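Local coordinates for globin protein (Ramazzottius varieornatus, PDB 5ZIQ) that holds a heme whose iron is ligated by two histidines and probably binds oxygen as globins generally do, its physiological role being unsettled, at residues N77-S80 against F81-A85; C133-F136 against A137-T141; T147-M150 against E151-K155. All coordinates share one frame; numbering follows the deposited sequence.

Interaction 1: N77-S80 against F81-A85; sequences NDES and FEEAA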
ATOM      1  N   ASN A  77       4.681 -14.075 -13.093  1.00 17.08           N
ATOM      2  CA  ASN A  77       3.645 -14.999 -13.527  1.00 19.10           C
ATOM      3  C   ASN A  77       3.350 -16.066 -12.456  1.00 16.47           C
ATOM      4  O   ASN A  77       2.544 -16.963 -12.679  1.00 20.85           O
ATOM      5  CB  ASN A  77       4.086 -15.712 -14.827  1.00 21.18           C
ATOM      6  CG  ASN A  77       4.367 -14.763 -15.986  1.00 22.87           C
ATOM      7  OD1 ASN A  77       3.647 -13.790 -16.211  1.00 25.57           O
ATOM      8  ND2 ASN A  77       5.422 -15.073 -16.756  1.00 28.15           N
ATOM      9  N   ASP A  78       4.031 -15.995 -11.315  1.00 14.71           N
ATOM     10  CA  ASP A  78       3.881 -16.989 -10.264  1.00 14.33           C
ATOM     11  C   ASP A  78       2.607 -16.764  -9.457  1.00 13.18           C
ATOM     12  O   ASP A  78       2.354 -15.640  -9.015  1.00 12.24           O
ATOM     13  CB  ASP A  78       5.090 -16.928  -9.323  1.00 16.48           C
ATOM     14  CG  ASP A  78       4.972 -17.906  -8.182  1.00 19.57           C
ATOM     15  OD1 ASP A  78       5.198 -19.108  -8.407  1.00 25.22           O
ATOM     16  OD2 ASP A  78       4.632 -17.468  -7.066  1.00 21.00           O
ATOM     17  N   GLU A  79       1.839 -17.832  -9.240  1.00 12.34           N
ATOM     18  CA  GLU A  79       0.567 -17.747  -8.530  1.00 12.65           C
ATOM     19  C   GLU A  79       0.692 -17.200  -7.109  1.00 12.58           C
ATOM     20  O   GLU A  79      -0.118 -16.357  -6.703  1.00 12.21           O
ATOM     21  CB  GLU A  79      -0.125 -19.114  -8.513  1.00 14.20           C
ATOM     22  CG  GLU A  79      -1.507 -19.088  -7.891  1.00 18.25           C
ATOM     23  CD  GLU A  79      -2.282 -20.390  -8.009  1.00 23.38           C
ATOM     24  OE1 GLU A  79      -1.768 -21.381  -8.566  1.00 26.38           O
ATOM     25  OE2 GLU A  79      -3.425 -20.422  -7.504  1.00 30.51           O
ATOM     26  N   SER A  80       1.691 -17.668  -6.369  0.70 12.11           N
ATOM     27  CA  SER A  80       1.879 -17.187  -4.998  0.70 12.14           C
ATOM     28  C   SER A  80       2.249 -15.710  -4.967  0.70 11.81           C
ATOM     29  O   SER A  80       1.789 -14.966  -4.104  0.70 13.38           O
ATOM     30  CB  SER A  80       2.899 -18.049  -4.254  0.70 13.38           C
ATOM     31  OG  SER A  80       2.356 -19.345  -4.047  0.70 15.44           O
ATOM     32  N   PHE A  81       3.076 -15.290  -5.919  1.00 11.48           N
ATOM     33  CA  PHE A  81       3.418 -13.878  -6.049  1.00 10.67           C
ATOM     34  C   PHE A  81       2.216 -12.995  -6.409  1.00 10.46           C
ATOM     35  O   PHE A  81       2.051 -11.919  -5.813  1.00 11.40           O
ATOM     36  CB  PHE A  81       4.583 -13.667  -7.009  1.00 11.31           C
ATOM     37  CG  PHE A  81       5.122 -12.269  -6.981  1.00 13.30           C
ATOM     38  CD1 PHE A  81       5.844 -11.803  -5.872  1.00 14.23           C
ATOM     39  CD2 PHE A  81       4.875 -11.403  -8.033  1.00 14.06           C
ATOM     40  CE1 PHE A  81       6.342 -10.501  -5.841  1.00 16.29           C
ATOM     41  CE2 PHE A  81       5.375 -10.102  -8.018  1.00 14.78           C
ATOM     42  CZ  PHE A  81       6.098  -9.644  -6.919  1.00 16.22           C
ATOM     43  N   GLU A  82       1.380 -13.467  -7.339  1.00 10.94           N
ATOM     44  CA  GLU A  82       0.120 -12.792  -7.693  1.00 11.07           C
ATOM     45  C   GLU A  82      -0.741 -12.605  -6.429  1.00 11.38           C
ATOM     46  O   GLU A  82      -1.262 -11.507  -6.197  1.00 12.90           O
ATOM     47  CB  GLU A  82      -0.660 -13.585  -8.757  1.00 11.95           C
ATOM     48  CG  GLU A  82      -0.059 -13.631 -10.163  1.00 15.04           C
ATOM     49  CD  GLU A  82      -0.476 -14.866 -10.988  1.00 19.28           C
ATOM     50  OE1 GLU A  82      -1.402 -15.627 -10.629  1.00 18.91           O
ATOM     51  OE2 GLU A  82       0.159 -15.122 -12.017  1.00 26.93           O
ATOM     52  N   GLU A  83      -0.811 -13.646  -5.575  1.00 10.63           N
ATOM     53  CA  GLU A  83      -1.618 -13.559  -4.345  1.00 10.19           C
ATOM     54  C   GLU A  83      -1.043 -12.512  -3.401  1.00 10.29           C
ATOM     55  O   GLU A  83      -1.790 -11.698  -2.861  1.00 11.02           O
ATOM     56  CB  GLU A  83      -1.767 -14.926  -3.658  1.00 11.95           C
ATOM     57  CG  GLU A  83      -2.643 -15.874  -4.472  1.00 13.33           C
ATOM     58  CD  GLU A  83      -2.440 -17.353  -4.157  1.00 18.91           C
ATOM     59  OE1 GLU A  83      -3.232 -18.164  -4.675  1.00 22.91           O
ATOM     60  OE2 GLU A  83      -1.487 -17.727  -3.437  1.00 23.33           O
ATOM     61  N   ALA A  84       0.283 -12.526  -3.219  1.00 10.38           N
ATOM     62  CA  ALA A  84       0.930 -11.580  -2.309  1.00 10.17           C
ATOM     63  C   ALA A  84       0.838 -10.141  -2.825  1.00 10.14           C
ATOM     64  O   ALA A  84       0.608  -9.208  -2.053  1.00 10.90           O
ATOM     65  CB  ALA A  84       2.381 -11.984  -2.066  1.00 11.36           C
ATOM     66  N   ALA A  85       0.980  -9.988  -4.135  1.00 10.10           N
ATOM     67  CA  ALA A  85       0.872  -8.678  -4.764  1.00 10.39           C
ATOM     68  C   ALA A  85      -0.519  -8.088  -4.535  1.00 10.91           C
ATOM     69  O   ALA A  85      -0.647  -6.910  -4.157  1.00 10.70           O
ATOM     70  CB  ALA A  85       1.196  -8.781  -6.244  1.00 11.00           C
TER
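D78 O, E79 O and S80 O accept from E82 N, E83 N and A84 N respectively, which makes this the first full turn of helix 79-97. D78 caps it: with CG anti to its own backbone N (chi1 178°), the carboxylate folds back and OD2 takes the N-H of F81 at 2.9 Å, on its anti side and 19° out of the carboxylate plane. The CB atoms of D78 and F81 sit 4.0 Å apart as the two side chains cross at about a right angle.

E82, its CG anti to its carbonyl carbon and the chain extended beyond, runs back along the turn. Its CG lies 3.3 Å from D78 O, OE1 rests 3.6 Å from E79 CA, and OE2 comes to 3.1 Å from N77 O, where two acceptors face each other. The like-charged E79 OE2 and E83 OE1 approach to 3.6 Å, which would probably raise the proton affinity of E79 or E83. Cutting E82 back to an alanine here would probably leave D78 O less shielded and the helix start with less favourable charge.

E79, E82 and E83 belong to a second heme contact seen in the crystal, apart from the pocket that A84 lines. A84 touches the chain's own heme, and its O bonds to ND1 of H88, an axial iron ligand. F81 meets F67 edge-to-face and packs on K47 and L51 of helix 42-56, whose E43 touches E82.

Interaction 2: C133-F136 against A137-T141; sequences CLVF and ALQTT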
ATOM      1  N   CYS A 133       7.372   2.132  -1.521  1.00 13.68           N
ATOM      2  CA  CYS A 133       7.041   1.212  -2.620  1.00 12.54           C
ATOM      3  C   CYS A 133       5.748   1.596  -3.310  1.00 12.42           C
ATOM      4  O   CYS A 133       5.683   1.583  -4.539  1.00 11.44           O
ATOM      5  CB  CYS A 133       6.988  -0.227  -2.130  1.00 12.83           C
ATOM      6  SG  CYS A 133       8.567  -0.744  -1.443  1.00 17.08           S
ATOM      7  N   LEU A 134       4.728   1.955  -2.521  1.00 11.03           N
ATOM      8  CA  LEU A 134       3.496   2.488  -3.089  1.00  9.73           C
ATOM      9  C   LEU A 134       3.753   3.795  -3.819  1.00 10.82           C
ATOM     10  O   LEU A 134       3.279   3.971  -4.934  1.00 10.88           O
ATOM     11  CB  LEU A 134       2.408   2.668  -2.019  1.00 10.31           C
ATOM     12  CG  LEU A 134       1.089   3.239  -2.547  1.00  9.31           C
ATOM     13  CD1 LEU A 134       0.474   2.426  -3.691  1.00 10.37           C
ATOM     14  CD2 LEU A 134       0.117   3.345  -1.375  1.00 11.69           C
ATOM     15  N   VAL A 135       4.520   4.697  -3.204  1.00 11.98           N
ATOM     16  CA  VAL A 135       4.910   5.945  -3.893  1.00 13.48           C
ATOM     17  C   VAL A 135       5.605   5.665  -5.237  1.00 13.27           C
ATOM     18  O   VAL A 135       5.284   6.288  -6.251  1.00 14.08           O
ATOM     19  CB  VAL A 135       5.766   6.841  -2.972  1.00 14.97           C
ATOM     20  CG1 VAL A 135       6.445   7.963  -3.743  1.00 16.84           C
ATOM     21  CG2 VAL A 135       4.898   7.389  -1.851  1.00 15.40           C
ATOM     22  N   PHE A 136       6.536   4.717  -5.240  1.00 14.34           N
ATOM     23  CA  PHE A 136       7.209   4.312  -6.479  1.00 15.15           C
ATOM     24  C   PHE A 136       6.214   3.878  -7.547  1.00 14.64           C
ATOM     25  O   PHE A 136       6.313   4.296  -8.702  1.00 16.73           O
ATOM     26  CB  PHE A 136       8.233   3.206  -6.231  1.00 16.96           C
ATOM     27  CG  PHE A 136       8.894   2.717  -7.488  1.00 18.30           C
ATOM     28  CD1 PHE A 136       9.826   3.514  -8.158  1.00 19.35           C
ATOM     29  CD2 PHE A 136       8.563   1.473  -8.020  1.00 17.86           C
ATOM     30  CE1 PHE A 136      10.434   3.060  -9.317  1.00 21.71           C
ATOM     31  CE2 PHE A 136       9.167   1.013  -9.188  1.00 20.27           C
ATOM     32  CZ  PHE A 136      10.094   1.816  -9.838  1.00 18.27           C
ATOM     33  N   ALA A 137       5.267   3.023  -7.164  1.00 12.95           N
ATOM     34  CA  ALA A 137       4.274   2.550  -8.122  1.00 12.58           C
ATOM     35  C   ALA A 137       3.400   3.695  -8.618  1.00 13.02           C
ATOM     36  O   ALA A 137       3.088   3.765  -9.804  1.00 13.57           O
ATOM     37  CB  ALA A 137       3.432   1.433  -7.531  1.00 12.99           C
ATOM     38  N   LEU A 138       2.998   4.577  -7.703  1.00 11.09           N
ATOM     39  CA  LEU A 138       2.239   5.782  -8.079  1.00 11.19           C
ATOM     40  C   LEU A 138       3.003   6.668  -9.068  1.00 13.04           C
ATOM     41  O   LEU A 138       2.462   7.038 -10.094  1.00 13.98           O
ATOM     42  CB  LEU A 138       1.830   6.576  -6.834  1.00 10.23           C
ATOM     43  CG  LEU A 138       0.708   5.956  -5.993  1.00  9.56           C
ATOM     44  CD1 LEU A 138       0.713   6.590  -4.608  1.00 11.44           C
ATOM     45  CD2 LEU A 138      -0.653   6.118  -6.677  1.00 10.82           C
ATOM     46  N   GLN A 139       4.261   6.989  -8.756  1.00 14.54           N
ATOM     47  CA  GLN A 139       5.097   7.832  -9.644  1.00 17.06           C
ATOM     48  C   GLN A 139       5.219   7.210 -11.014  1.00 17.16           C
ATOM     49  O   GLN A 139       5.038   7.878 -12.029  1.00 20.53           O
ATOM     50  CB  GLN A 139       6.513   7.944  -9.111  1.00 22.97           C
ATOM     51  CG  GLN A 139       6.674   8.727  -7.847  1.00 25.99           C
ATOM     52  CD  GLN A 139       8.121   8.806  -7.393  1.00 30.54           C
ATOM     53  OE1 GLN A 139       8.865   7.810  -7.409  1.00 34.94           O
ATOM     54  NE2 GLN A 139       8.526   9.989  -6.977  1.00 30.56           N
ATOM     55  N   THR A 140       5.564   5.929 -11.030  1.00 18.13           N
ATOM     56  CA  THR A 140       5.871   5.222 -12.277  1.00 20.95           C
ATOM     57  C   THR A 140       4.625   5.103 -13.151  1.00 19.63           C
ATOM     58  O   THR A 140       4.679   5.306 -14.367  1.00 22.83           O
ATOM     59  CB  THR A 140       6.476   3.831 -11.995  1.00 24.85           C
ATOM     60  OG1 THR A 140       7.566   3.970 -11.080  1.00 29.35           O
ATOM     61  CG2 THR A 140       6.994   3.171 -13.268  1.00 30.08           C
ATOM     62  N   THR A 141       3.495   4.806 -12.525  1.00 17.29           N
ATOM     63  CA  THR A 141       2.268   4.546 -13.261  1.00 18.12           C
ATOM     64  C   THR A 141       1.608   5.844 -13.693  1.00 17.72           C
ATOM     65  O   THR A 141       1.165   5.978 -14.837  1.00 20.38           O
ATOM     66  CB  THR A 141       1.300   3.722 -12.393  1.00 18.93           C
ATOM     67  OG1 THR A 141       1.947   2.500 -12.012  1.00 21.66           O
ATOM     68  CG2 THR A 141       0.010   3.421 -13.120  1.00 21.41           C
TER
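F136 and T140, one turn apart, meet through both backbone and side chain. Starting from CB of F136, that atom merely borders the next peptide, and CG lies 4.0 Å from T140 OG1. Because CG stands anti to the backbone N (chi1 177°), the ring runs out along the helix beside its own carbonyl, and there it slides under T140 OG1. That oxygen hangs 3.4 Å above the ring plane, over its centre; CD1 is 3.7 Å from it, CD2 and CE2 a little farther, and CE1 and CZ each 3.5 Å. The hydroxyl hydrogen is committed elsewhere, since OG1 donates to F136 O at 2.7 Å. T140 N donates to this carbonyl too, from the opposite face of its plane, so two bonds grip one oxygen and fix the rotation of the threonine. T141 repeats the pattern on A137 O, with OG1 donating at 2.8 Å.

L134 and L138 take the inward side of the turn, CG of the first 4.0 Å from CD1 of the second, and F38 of helix 25-38 packs on both. K52 makes a cation-pi contact with F136.

Threonine hydroxyls bonded to the carbonyl four residues back are a familiar way of satisfying such groups within a helix. By its order in the chain, helix 127-142 corresponds to helix G of the globin fold, packed here against helices 42-56 and 148-170.

Interaction 3: T147-M150 against E151-K155; sequences TENM and ERIYK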
ATOM      1  N   THR A 147       1.741  14.877  -9.882  1.00 14.76           N
ATOM      2  CA  THR A 147       2.120  16.281  -9.735  1.00 14.48           C
ATOM      3  C   THR A 147       2.660  16.544  -8.328  1.00 13.62           C
ATOM      4  O   THR A 147       2.544  15.690  -7.446  1.00 13.53           O
ATOM      5  CB  THR A 147       0.896  17.196  -9.966  1.00 16.02           C
ATOM      6  OG1 THR A 147      -0.105  16.866  -9.005  1.00 16.12           O
ATOM      7  CG2 THR A 147       0.303  17.013 -11.369  1.00 18.36           C
ATOM      8  N   GLU A 148       3.237  17.721  -8.120  1.00 14.07           N
ATOM      9  CA  GLU A 148       3.680  18.132  -6.790  1.00 14.71           C
ATOM     10  C   GLU A 148       2.500  18.132  -5.807  1.00 13.06           C
ATOM     11  O   GLU A 148       2.652  17.729  -4.647  1.00 13.85           O
ATOM     12  CB  GLU A 148       4.319  19.513  -6.843  1.00 17.21           C
ATOM     13  CG  GLU A 148       5.671  19.528  -7.538  1.00 21.95           C
ATOM     14  CD  GLU A 148       6.411  20.835  -7.324  1.00 29.88           C
ATOM     15  OE1 GLU A 148       7.574  20.788  -6.891  1.00 39.04           O
ATOM     16  OE2 GLU A 148       5.838  21.911  -7.590  1.00 34.32           O
ATOM     17  N   ASN A 149       1.330  18.566  -6.281  1.00 12.59           N
ATOM     18  CA  ASN A 149       0.138  18.562  -5.440  1.00 11.09           C
ATOM     19  C   ASN A 149      -0.255  17.138  -5.032  1.00 10.59           C
ATOM     20  O   ASN A 149      -0.561  16.863  -3.850  1.00 10.25           O
ATOM     21  CB  ASN A 149      -1.030  19.254  -6.149  1.00 12.70           C
ATOM     22  CG  ASN A 149      -2.223  19.473  -5.236  1.00 13.31           C
ATOM     23  OD1 ASN A 149      -2.113  20.129  -4.194  1.00 14.75           O
ATOM     24  ND2 ASN A 149      -3.364  18.906  -5.603  1.00 15.40           N
ATOM     25  N   MET A 150      -0.270  16.220  -6.002  1.00 10.70           N
ATOM     26  CA  MET A 150      -0.591  14.844  -5.664  1.00 10.36           C
ATOM     27  C   MET A 150       0.435  14.200  -4.750  1.00  9.36           C
ATOM     28  O   MET A 150       0.062  13.428  -3.871  1.00 11.15           O
ATOM     29  CB  MET A 150      -0.814  13.968  -6.913  1.00 11.73           C
ATOM     30  CG  MET A 150      -2.131  14.175  -7.658  1.00 14.68           C
ATOM     31  SD  MET A 150      -3.556  14.442  -6.594  1.00 16.01           S
ATOM     32  CE  MET A 150      -3.599  12.987  -5.555  1.00 15.02           C
ATOM     33  N   GLU A 151       1.716  14.493  -4.967  1.00 10.06           N
ATOM     34  CA  GLU A 151       2.779  14.011  -4.091  1.00  9.34           C
ATOM     35  C   GLU A 151       2.510  14.412  -2.633  1.00  9.69           C
ATOM     36  O   GLU A 151       2.615  13.577  -1.725  1.00  9.68           O
ATOM     37  CB  GLU A 151       4.142  14.558  -4.541  1.00 12.18           C
ATOM     38  CG  GLU A 151       5.291  14.057  -3.671  1.00 14.53           C
ATOM     39  CD  GLU A 151       6.670  14.417  -4.197  1.00 19.94           C
ATOM     40  OE1 GLU A 151       6.771  14.938  -5.326  1.00 26.26           O
ATOM     41  OE2 GLU A 151       7.661  14.166  -3.474  1.00 24.53           O
ATOM     42  N   ARG A 152       2.175  15.679  -2.434  1.00  9.07           N
ATOM     43  CA  ARG A 152       1.860  16.199  -1.094  1.00  8.79           C
ATOM     44  C   ARG A 152       0.704  15.401  -0.476  1.00  9.13           C
ATOM     45  O   ARG A 152       0.774  14.963   0.682  1.00  9.45           O
ATOM     46  CB  ARG A 152       1.494  17.686  -1.174  1.00  8.56           C
ATOM     47  CG  ARG A 152       1.076  18.324   0.152  1.00  8.80           C
ATOM     48  CD  ARG A 152       0.583  19.750  -0.063  1.00  9.00           C
ATOM     49  NE  ARG A 152      -0.573  19.870  -0.950  1.00  9.55           N
ATOM     50  CZ  ARG A 152      -1.834  19.664  -0.581  1.00 10.16           C
ATOM     51  NH1 ARG A 152      -2.151  19.364   0.669  1.00 10.43           N
ATOM     52  NH2 ARG A 152      -2.801  19.770  -1.484  1.00 11.31           N
ATOM     53  N   ILE A 153      -0.361  15.229  -1.255  1.00  8.83           N
ATOM     54  CA  ILE A 153      -1.582  14.566  -0.749  1.00  7.91           C
ATOM     55  C   ILE A 153      -1.301  13.095  -0.455  1.00  8.01           C
ATOM     56  O   ILE A 153      -1.720  12.573   0.601  1.00  8.38           O
ATOM     57  CB  ILE A 153      -2.757  14.712  -1.750  1.00  8.50           C
ATOM     58  CG1 ILE A 153      -3.178  16.189  -1.808  1.00  9.24           C
ATOM     59  CG2 ILE A 153      -3.925  13.741  -1.450  1.00 10.17           C
ATOM     60  CD1 ILE A 153      -4.047  16.546  -2.996  1.00 10.51           C
ATOM     61  N   TYR A 154      -0.615  12.413  -1.379  1.00  8.22           N
ATOM     62  CA  TYR A 154      -0.283  11.005  -1.138  1.00  8.34           C
ATOM     63  C   TYR A 154       0.589  10.811   0.095  1.00  8.10           C
ATOM     64  O   TYR A 154       0.375   9.862   0.841  1.00  9.40           O
ATOM     65  CB  TYR A 154       0.373  10.341  -2.363  1.00  8.46           C
ATOM     66  CG  TYR A 154      -0.630   9.864  -3.411  1.00  9.16           C
ATOM     67  CD1 TYR A 154      -1.582   8.871  -3.110  1.00  9.58           C
ATOM     68  CD2 TYR A 154      -0.617  10.398  -4.714  1.00 10.21           C
ATOM     69  CE1 TYR A 154      -2.499   8.439  -4.074  1.00 10.69           C
ATOM     70  CE2 TYR A 154      -1.541   9.960  -5.688  1.00 10.54           C
ATOM     71  CZ  TYR A 154      -2.474   8.989  -5.346  1.00 10.88           C
ATOM     72  OH  TYR A 154      -3.379   8.538  -6.298  1.00 10.98           O
ATOM     73  N   LYS A 155       1.519  11.731   0.346  1.00  8.55           N
ATOM     74  CA  LYS A 155       2.388  11.595   1.518  1.00  9.47           C
ATOM     75  C   LYS A 155       1.529  11.687   2.791  1.00  8.90           C
ATOM     76  O   LYS A 155       1.727  10.888   3.711  1.00 10.01           O
ATOM     77  CB  LYS A 155       3.499  12.634   1.480  1.00 10.43           C
ATOM     78  CG  LYS A 155       4.624  12.264   0.516  1.00 14.53           C
ATOM     79  CD  LYS A 155       5.643  13.390   0.463  1.00 19.64           C
ATOM     80  CE  LYS A 155       6.819  13.029  -0.441  1.00 24.33           C
ATOM     81  NZ  LYS A 155       7.768  14.165  -0.599  1.00 31.01           N
TER
HETATM   82  O   HOH W   1       0.436  21.373  -3.380  1.00 27.23           O
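N149 turns its CG anti to the backbone N (chi1 -171°), and R152, extended until a bend at chi3 (60°), swings its guanidinium round to meet it. The two side chains lie alongside each other and point the same way. R152 NH2 gives OD1 of N149 a nearly straight bond of 2.8 Å, the oxygen sitting at the guanidinium edge and in its plane, while the donor is tilted 32° from the plane of the amide carbonyl. A water bridges the same pair: it donates to N149 OD1 and accepts from R152 NE, at 3.0 Å in each case. I153 CG1 sits 3.5 Å above one guanidinium face, offset toward the rim, and its CD1 touches N149 ND2 at 3.6 Å.

On the apolar side M150, bent at both chi2 and chi3, curls so that its methyl CE comes to 3.7 Å from CE2 of Y154 and 4.2 Å from CG2 of I153. The phenol oxygen of Y154 is hydrogen-bonded to OG of S34 in helix 25-38. T147 caps the start of the helix, its OG1 accepting from M150 N at 3.1 Å.

K155 NZ and E151 OE2 form a salt bridge one turn apart. R152 NH1 has a charged partner in D27 of helix 25-38. With N149, the water and D27 all drawing on the guanidinium, its rotation is probably fixed; D27 probably balances its charge, while N149 OD1 and the water satisfy other N-H groups.

Overall arrangement
From the N terminus the three contacts come strictly in series, none nested in or crossing another; each is one continuous stretch, the first and third running from loop into helix, and none closes a larger loop. Interaction 1 opens helix 79-97 beside the heme, interaction 2 lies within helix 127-142, and interaction 3 opens helix 148-170. Centres of interactions 1 and 3 are about 29 Å apart, on opposite sides of the chain's centre. Interactions 2 and 3 touch directly: L138 CD1 reaches Y154 CD1 at 3.6 Å, joining two consecutive helices. Helix 42-56 packs against both interactions 1 and 2, and helix 25-38 against both 2 and 3, so these two helices bridge the series.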